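PDB 4NRH: CopN from Chlamydia pneumoniae, which probably acts as a gatekeeper of type III secretion, binding the chaperone Scc3 in a complex that directs translocator secretion. Local coordinates for residues 199-204 / 266-271; 36-41 / 69-74; 97-102 / 128-133. All blocks are in the same frame, centred on the assembly; numbering follows the deposited sequence.

Contact 1: residues 199-204 / 266-271; sequences YDYFES and LNLFFS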
# COMPACT_ATOMS: atom_id res chain seq x y z
N TYR A 199 10.82 6.43 -6.77
CA TYR A 199 11.18 7.72 -7.35
C TYR A 199 11.80 8.63 -6.31
O TYR A 199 12.78 9.32 -6.58
CB TYR A 199 9.95 8.39 -7.98
CG TYR A 199 9.52 7.77 -9.29
CD1 TYR A 199 8.65 6.69 -9.32
CD2 TYR A 199 9.98 8.27 -10.50
CE1 TYR A 199 8.25 6.12 -10.51
CE2 TYR A 199 9.59 7.71 -11.70
CZ TYR A 199 8.72 6.64 -11.70
OH TYR A 199 8.33 6.08 -12.90
N ASP A 200 11.23 8.62 -5.10
CA ASP A 200 11.76 9.40 -4.00
C ASP A 200 13.17 8.94 -3.63
O ASP A 200 14.06 9.75 -3.38
CB ASP A 200 10.84 9.31 -2.78
CG ASP A 200 11.40 10.03 -1.56
OD1 ASP A 200 12.20 9.42 -0.82
OD2 ASP A 200 11.04 11.21 -1.35
N TYR A 201 13.35 7.62 -3.60
CA TYR A 201 14.64 7.04 -3.25
C TYR A 201 15.71 7.39 -4.28
O TYR A 201 16.79 7.86 -3.92
CB TYR A 201 14.52 5.52 -3.12
CG TYR A 201 15.82 4.82 -2.80
CD1 TYR A 201 16.42 4.97 -1.55
CD2 TYR A 201 16.47 4.03 -3.74
CE1 TYR A 201 17.61 4.34 -1.25
CE2 TYR A 201 17.66 3.39 -3.45
CZ TYR A 201 18.23 3.55 -2.20
OH TYR A 201 19.41 2.93 -1.90
N PHE A 202 15.41 7.17 -5.55
CA PHE A 202 16.38 7.40 -6.62
C PHE A 202 16.68 8.88 -6.84
O PHE A 202 17.80 9.24 -7.19
CB PHE A 202 15.90 6.75 -7.92
CG PHE A 202 15.89 5.25 -7.87
CD1 PHE A 202 17.04 4.55 -7.53
CD2 PHE A 202 14.75 4.54 -8.16
CE1 PHE A 202 17.04 3.17 -7.48
CE2 PHE A 202 14.74 3.16 -8.11
CZ PHE A 202 15.89 2.47 -7.77
N GLU A 203 15.68 9.74 -6.65
CA GLU A 203 15.87 11.18 -6.82
C GLU A 203 16.96 11.70 -5.89
O GLU A 203 17.71 12.61 -6.25
CB GLU A 203 14.56 11.94 -6.55
CG GLU A 203 14.69 13.45 -6.70
CD GLU A 203 13.35 14.16 -6.62
OE1 GLU A 203 12.44 13.64 -5.95
OE2 GLU A 203 13.22 15.24 -7.23
N SER A 204 17.05 11.11 -4.70
CA SER A 204 18.07 11.48 -3.74
C SER A 204 19.42 10.81 -4.03
O SER A 204 20.46 11.47 -4.01
CB SER A 204 17.61 11.11 -2.32
OG SER A 204 18.72 10.98 -1.44
N LEU A 266 23.97 -1.19 -9.78
CA LEU A 266 23.58 -2.48 -9.21
C LEU A 266 23.49 -2.41 -7.69
O LEU A 266 22.55 -2.93 -7.09
CB LEU A 266 24.57 -3.57 -9.63
CG LEU A 266 24.48 -4.08 -11.07
CD1 LEU A 266 25.69 -4.93 -11.41
CD2 LEU A 266 23.20 -4.86 -11.28
N ASN A 267 24.49 -1.78 -7.07
CA ASN A 267 24.48 -1.58 -5.63
C ASN A 267 23.30 -0.70 -5.20
O ASN A 267 22.72 -0.90 -4.14
CB ASN A 267 25.79 -0.94 -5.16
CG ASN A 267 26.94 -1.93 -5.14
OD1 ASN A 267 26.74 -3.13 -4.92
ND2 ASN A 267 28.15 -1.44 -5.38
N LEU A 268 22.97 0.26 -6.05
CA LEU A 268 21.84 1.15 -5.80
C LEU A 268 20.52 0.37 -5.86
O LEU A 268 19.65 0.56 -5.02
CB LEU A 268 21.82 2.29 -6.82
CG LEU A 268 20.83 3.41 -6.53
CD1 LEU A 268 21.08 3.95 -5.13
CD2 LEU A 268 20.96 4.52 -7.56
N PHE A 269 20.40 -0.50 -6.86
CA PHE A 269 19.22 -1.36 -6.99
C PHE A 269 19.08 -2.30 -5.79
O PHE A 269 17.97 -2.49 -5.28
CB PHE A 269 19.30 -2.18 -8.28
CG PHE A 269 18.90 -1.41 -9.51
CD1 PHE A 269 18.39 -0.12 -9.41
CD2 PHE A 269 19.02 -1.97 -10.77
CE1 PHE A 269 18.02 0.58 -10.53
CE2 PHE A 269 18.65 -1.27 -11.90
CZ PHE A 269 18.15 0.01 -11.78
N PHE A 270 20.19 -2.88 -5.36
CA PHE A 270 20.19 -3.81 -4.24
C PHE A 270 19.79 -3.10 -2.95
O PHE A 270 19.02 -3.63 -2.15
CB PHE A 270 21.56 -4.48 -4.08
CG PHE A 270 21.56 -5.63 -3.10
CD1 PHE A 270 21.80 -5.41 -1.76
CD2 PHE A 270 21.31 -6.92 -3.54
CE1 PHE A 270 21.80 -6.46 -0.86
CE2 PHE A 270 21.31 -7.97 -2.65
CZ PHE A 270 21.55 -7.74 -1.31
N SER A 271 20.34 -1.90 -2.75
CA SER A 271 20.01 -1.09 -1.58
C SER A 271 18.54 -0.69 -1.59
O SER A 271 17.93 -0.53 -0.53
CB SER A 271 20.90 0.15 -1.53
OG SER A 271 22.27 -0.20 -1.62
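Asn267 O receives both Ser271 OG, at 2.7 Å, and Ser271 N, which reach it from opposite faces of the carbonyl plane, while Ser271 CB lies against the hydroxyl of Tyr201. The two segments form part of a roughly antiparallel helix pair in the third helical domain of the gatekeeper, the segment axes 11.4 Å apart at closest approach and their N-to-C directions at 143°. Large side chains bridge this wide gap. Tyr201, with CG anti to the backbone N (chi1 178°), extends across it and slides past Leu268, so that OH comes to 3.2 Å from Ser271 CB and CE2 to 3.9 Å from Leu268 CD1. Phe202 meets Leu268 edge-on, with Leu268 CG near the ring plane, and Tyr201 CD2, from the preceding residue, lies over one ring face toward the rim. Beyond the two segments, Phe269 packs on Val229 and Ile236 of helix 226-237, and Phe202 meets Tyr233 edge-to-face. Phe270 packs on Leu46 of the SycD-type chaperone chain, so helix 259-272 also contributes to the partner interface. The Phe202 and Phe269 rings, their planes at 72°, touch obliquely, Phe202 CZ lying 4.0 Å from Phe269 CD1.

Contact 2: residues 36-41 / 69-74; sequences GLRDAI and DYLVQT
Leu71 divides its two methyls between three residues of the other segment. Its CD1 meets Ile41 CD1 tip to tip at 3.7 Å, and the same methyl lies 3.9 Å from Leu37 CD2, the two leucine side chains crossing at about a right angle. Its other methyl, CD2, presses against the start of the arginine, 3.8 Å from Arg38 CA. Farther out, Arg38 crosses Tyr70 at a slant, with CD 3.6 Å from Tyr70 OH and the guanidinium and ring planes turned 36° apart. The same CD also brushes Thr74 CG2. A water lies between Thr74 OG1 and Arg38 NH1, though its weak, too-short approach to NH1 is doubtful.

These contacts join helix 31-40 to helix 61-74 within the all-helical HrpJ-like domain; the short segments have axes 10.6 Å apart and directions at 62°. Ile41, in the loop that follows helix 31-40, has an extended backbone and points its side chain at Leu71.

Behind the first shell, a bend at chi3 (64°) swings the Arg38 guanidinium back to its neighbour Asp39. NE and NH2 grip the acid side-on, both at one oxygen, with Arg38 NE 3.1 Å from Asp39 OD1; NE comes from above the carboxylate plane and NH2 from the syn side. The two hydrogen bonds, part of a salt bridge, limit rotation of the guanidinium. Thr74 CG2 covers one face of the Tyr70 ring, toward its rim. Leu71 also packs on Leu86 of helix 80-97, while Ile41 packs on Ile50 and Leu53 of helix 47-57. Asp69, one residue before Tyr70, makes salt bridges to Arg90 and Lys105.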
# COMPACT_ATOMS: atom_id res chain seq x y z
N GLY A 36 -23.51 39.48 0.92
CA GLY A 36 -23.59 40.27 -0.30
C GLY A 36 -24.48 39.62 -1.33
O GLY A 36 -25.24 40.29 -2.03
N LEU A 37 -24.38 38.29 -1.43
CA LEU A 37 -25.23 37.52 -2.33
C LEU A 37 -26.68 37.56 -1.86
O LEU A 37 -27.60 37.74 -2.66
CB LEU A 37 -24.74 36.07 -2.42
CG LEU A 37 -25.58 35.11 -3.25
CD1 LEU A 37 -25.77 35.63 -4.67
CD2 LEU A 37 -24.96 33.72 -3.26
N ARG A 38 -26.86 37.39 -0.55
CA ARG A 38 -28.18 37.45 0.06
C ARG A 38 -28.87 38.80 -0.17
O ARG A 38 -30.06 38.85 -0.48
CB ARG A 38 -28.07 37.19 1.56
CG ARG A 38 -29.39 37.25 2.31
CD ARG A 38 -29.17 37.44 3.80
NE ARG A 38 -28.52 38.72 4.08
CZ ARG A 38 -28.09 39.08 5.28
NH1 ARG A 38 -28.22 38.27 6.32
NH2 ARG A 38 -27.51 40.27 5.45
N ASP A 39 -28.11 39.88 -0.03
CA ASP A 39 -28.65 41.23 -0.18
C ASP A 39 -28.97 41.57 -1.63
O ASP A 39 -29.73 42.50 -1.89
CB ASP A 39 -27.67 42.25 0.40
CG ASP A 39 -27.48 42.10 1.90
OD1 ASP A 39 -28.33 41.46 2.54
OD2 ASP A 39 -26.47 42.62 2.42
N ALA A 40 -28.39 40.83 -2.56
CA ALA A 40 -28.60 41.08 -3.98
C ALA A 40 -29.86 40.39 -4.49
O ALA A 40 -30.35 40.68 -5.58
CB ALA A 40 -27.39 40.62 -4.79
N ILE A 41 -30.40 39.47 -3.68
CA ILE A 41 -31.57 38.70 -4.07
C ILE A 41 -32.83 39.25 -3.41
O ILE A 41 -32.96 39.24 -2.19
CB ILE A 41 -31.41 37.21 -3.70
CG1 ILE A 41 -30.16 36.63 -4.36
CG2 ILE A 41 -32.65 36.42 -4.12
CD1 ILE A 41 -29.75 35.29 -3.81
N ASP A 69 -27.00 26.48 0.05
CA ASP A 69 -27.35 25.91 1.35
C ASP A 69 -27.56 27.02 2.38
O ASP A 69 -28.49 26.97 3.18
CB ASP A 69 -26.27 24.95 1.84
CG ASP A 69 -26.15 23.71 0.97
OD1 ASP A 69 -27.17 23.31 0.37
OD2 ASP A 69 -25.05 23.14 0.89
N TYR A 70 -26.68 28.02 2.35
CA TYR A 70 -26.77 29.15 3.27
C TYR A 70 -28.02 29.98 3.03
O TYR A 70 -28.72 30.35 3.98
CB TYR A 70 -25.53 30.04 3.15
CG TYR A 70 -25.77 31.45 3.63
CD1 TYR A 70 -25.87 31.74 4.98
CD2 TYR A 70 -25.91 32.50 2.72
CE1 TYR A 70 -26.10 33.03 5.42
CE2 TYR A 70 -26.14 33.79 3.16
CZ TYR A 70 -26.23 34.05 4.51
OH TYR A 70 -26.46 35.34 4.95
N LEU A 71 -28.30 30.28 1.76
CA LEU A 71 -29.45 31.11 1.40
C LEU A 71 -30.76 30.48 1.84
O LEU A 71 -31.64 31.16 2.37
CB LEU A 71 -29.46 31.36 -0.11
CG LEU A 71 -28.34 32.24 -0.67
CD1 LEU A 71 -28.40 32.28 -2.19
CD2 LEU A 71 -28.43 33.64 -0.08
N VAL A 72 -30.89 29.18 1.60
CA VAL A 72 -32.08 28.44 2.02
C VAL A 72 -32.24 28.45 3.54
O VAL A 72 -33.34 28.62 4.06
CB VAL A 72 -32.02 26.97 1.52
CG1 VAL A 72 -33.10 26.13 2.19
CG2 VAL A 72 -32.16 26.92 0.01
N GLN A 73 -31.12 28.30 4.25
CA GLN A 73 -31.14 28.19 5.70
C GLN A 73 -31.38 29.53 6.40
O GLN A 73 -32.03 29.58 7.45
CB GLN A 73 -29.83 27.58 6.20
CG GLN A 73 -29.87 27.13 7.66
CD GLN A 73 -28.56 26.52 8.12
OE1 GLN A 73 -27.64 26.30 7.32
NE2 GLN A 73 -28.46 26.25 9.41
N THR A 74 -30.87 30.61 5.83
CA THR A 74 -30.92 31.91 6.50
C THR A 74 -32.21 32.68 6.24
O THR A 74 -32.52 33.64 6.95
CB THR A 74 -29.73 32.81 6.07
OG1 THR A 74 -29.61 33.90 6.99
CG2 THR A 74 -29.93 33.35 4.66
O HOH W 1 -29.43 36.44 7.37

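Contact 3: residues 97-102 / 128-133; sequences FGRTAI and LYLEVT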
# COMPACT_ATOMS: atom_id res chain seq x y z
N PHE A 97 -25.41 20.52 -12.09
CA PHE A 97 -23.98 20.29 -11.90
C PHE A 97 -23.67 18.89 -11.39
O PHE A 97 -22.60 18.34 -11.68
CB PHE A 97 -23.40 21.33 -10.94
CG PHE A 97 -23.28 22.71 -11.54
CD1 PHE A 97 -22.17 23.06 -12.29
CD2 PHE A 97 -24.28 23.65 -11.35
CE1 PHE A 97 -22.06 24.32 -12.84
CE2 PHE A 97 -24.18 24.91 -11.90
CZ PHE A 97 -23.07 25.25 -12.65
N GLY A 98 -24.61 18.31 -10.65
CA GLY A 98 -24.43 16.98 -10.09
C GLY A 98 -23.21 16.84 -9.20
O GLY A 98 -23.04 17.59 -8.24
N ARG A 99 -22.36 15.88 -9.53
CA ARG A 99 -21.18 15.58 -8.73
C ARG A 99 -20.18 16.73 -8.73
O ARG A 99 -19.40 16.88 -7.78
CB ARG A 99 -20.49 14.31 -9.23
CG ARG A 99 -19.57 13.68 -8.21
CD ARG A 99 -18.76 12.55 -8.80
NE ARG A 99 -17.88 11.96 -7.79
CZ ARG A 99 -16.64 11.53 -8.04
NH1 ARG A 99 -16.13 11.62 -9.26
NH2 ARG A 99 -15.92 11.01 -7.05
N THR A 100 -20.20 17.54 -9.78
CA THR A 100 -19.32 18.70 -9.89
C THR A 100 -19.60 19.68 -8.74
O THR A 100 -18.70 20.40 -8.30
CB THR A 100 -19.50 19.41 -11.24
OG1 THR A 100 -19.30 18.48 -12.31
CG2 THR A 100 -18.51 20.56 -11.39
N ALA A 101 -20.84 19.68 -8.26
CA ALA A 101 -21.21 20.53 -7.14
C ALA A 101 -21.17 19.78 -5.81
O ALA A 101 -20.47 20.20 -4.89
CB ALA A 101 -22.60 21.11 -7.36
N ILE A 102 -21.90 18.68 -5.72
CA ILE A 102 -22.05 17.96 -4.46
C ILE A 102 -20.80 17.18 -4.07
O ILE A 102 -20.36 17.22 -2.92
CB ILE A 102 -23.24 16.98 -4.51
CG1 ILE A 102 -24.51 17.72 -4.95
CG2 ILE A 102 -23.46 16.33 -3.16
CD1 ILE A 102 -24.92 18.84 -4.02
N LEU A 128 -9.01 17.42 -9.67
CA LEU A 128 -8.24 16.19 -9.79
C LEU A 128 -8.95 14.99 -9.17
O LEU A 128 -9.04 13.93 -9.78
CB LEU A 128 -6.86 16.35 -9.14
CG LEU A 128 -6.03 15.07 -9.11
CD1 LEU A 128 -5.53 14.72 -10.50
CD2 LEU A 128 -4.88 15.19 -8.13
N TYR A 129 -9.45 15.16 -7.94
CA TYR A 129 -10.18 14.10 -7.26
C TYR A 129 -11.37 13.62 -8.09
O TYR A 129 -11.59 12.42 -8.23
CB TYR A 129 -10.66 14.57 -5.88
CG TYR A 129 -11.42 13.49 -5.13
CD1 TYR A 129 -10.74 12.51 -4.42
CD2 TYR A 129 -12.81 13.45 -5.14
CE1 TYR A 129 -11.43 11.52 -3.74
CE2 TYR A 129 -13.50 12.47 -4.47
CZ TYR A 129 -12.81 11.51 -3.77
OH TYR A 129 -13.49 10.52 -3.09
N LEU A 130 -12.13 14.57 -8.62
CA LEU A 130 -13.28 14.25 -9.46
C LEU A 130 -12.86 13.47 -10.70
O LEU A 130 -13.53 12.53 -11.11
CB LEU A 130 -14.02 15.53 -9.86
CG LEU A 130 -15.31 15.83 -9.09
CD1 LEU A 130 -15.09 15.68 -7.59
CD2 LEU A 130 -15.83 17.21 -9.43
N GLU A 131 -11.75 13.87 -11.31
CA GLU A 131 -11.22 13.18 -12.48
C GLU A 131 -10.74 11.77 -12.15
O GLU A 131 -11.03 10.82 -12.88
CB GLU A 131 -10.08 13.98 -13.12
CG GLU A 131 -9.44 13.29 -14.31
CD GLU A 131 -8.32 14.10 -14.93
OE1 GLU A 131 -8.02 15.20 -14.42
OE2 GLU A 131 -7.73 13.64 -15.93
N VAL A 132 -10.01 11.64 -11.05
CA VAL A 132 -9.45 10.36 -10.64
C VAL A 132 -10.54 9.35 -10.30
O VAL A 132 -10.49 8.19 -10.73
CB VAL A 132 -8.51 10.52 -9.42
CG1 VAL A 132 -8.21 9.17 -8.78
CG2 VAL A 132 -7.23 11.23 -9.82
N THR A 133 -11.53 9.79 -9.54
CA THR A 133 -12.59 8.91 -9.07
C THR A 133 -13.75 8.84 -10.06
O THR A 133 -14.68 8.06 -9.88
CB THR A 133 -13.12 9.36 -7.70
OG1 THR A 133 -13.76 10.64 -7.83
CG2 THR A 133 -11.98 9.48 -6.70
O HOH W 2 -16.23 10.31 -3.74
O HOH W 3 -16.77 12.71 -11.45
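Arg99 reaches across to Thr133 with its chain extended from CG to NE and CG lying anti to the backbone N (chi1 -161°), which brings the guanidinium to the C-terminal part of helix 122-133. The contact belongs to the helical HrpJ-like domain and joins the short helix 99-105 to helix 122-133. At the end of the arginine, NH1 makes a weak, bent bond to Leu130 O at 3.3 Å. Thr133 OG1 is modelled at the guanidinium edge, near its plane, facing both NH1 and NH2; its approach to NH2 is too short to be trusted, and the details of both approaches, the NH1 one weak in any case, remain uncertain.

Thr133 holds OG1 between its backbone N and carbonyl carbon (chi1 65°). From there OG1 donates to Tyr129 O at 2.8 Å, while Thr133 N reaches that oxygen from the opposite face. The same rotamer lays CG2 over one face of the Tyr129 ring, toward its rim. Two waters, both in the guanidinium plane, extend the network: one links Arg99 NH1 to Leu130 O, and the other links Tyr129 OH, 2.8 Å away, more weakly to Arg99 NH2.

On the first segment, Gly98 has positive phi at the break between helices 80-97 and 99-105, and its carbonyl accepts from both Ala101 N and Ile102 N. Tyr176 and Val177, in a loop, also pack on the arginine. Leu130 has an unusual chi1 of -102°, away from the staggered positions; its CG lies over one guanidinium face, and its CD2 stands 3.8 Å from Thr100 CA.

From the N terminus the three contacts follow in series, neither nesting nor crossing. Contact 2 ties helix 31-40 to helix 61-74, closing a loop of 27 residues that includes helix 47-57. Helix 80-97 then leads toward contact 3, which ties helix 99-105 to helix 122-133 across a 25-residue loop; the centres of these two lie about 24 Å apart on the same side of the chain's centre, all four segments in the HrpJ-like range. Helices 139-149 and 152-172 follow before helix 179-215 opens contact 1, whose 61-residue loop ties that long helix to helix 259-272. Contact 1 lies on the opposite side of the chain's centre, its centre about 56 Å from that of contact 2.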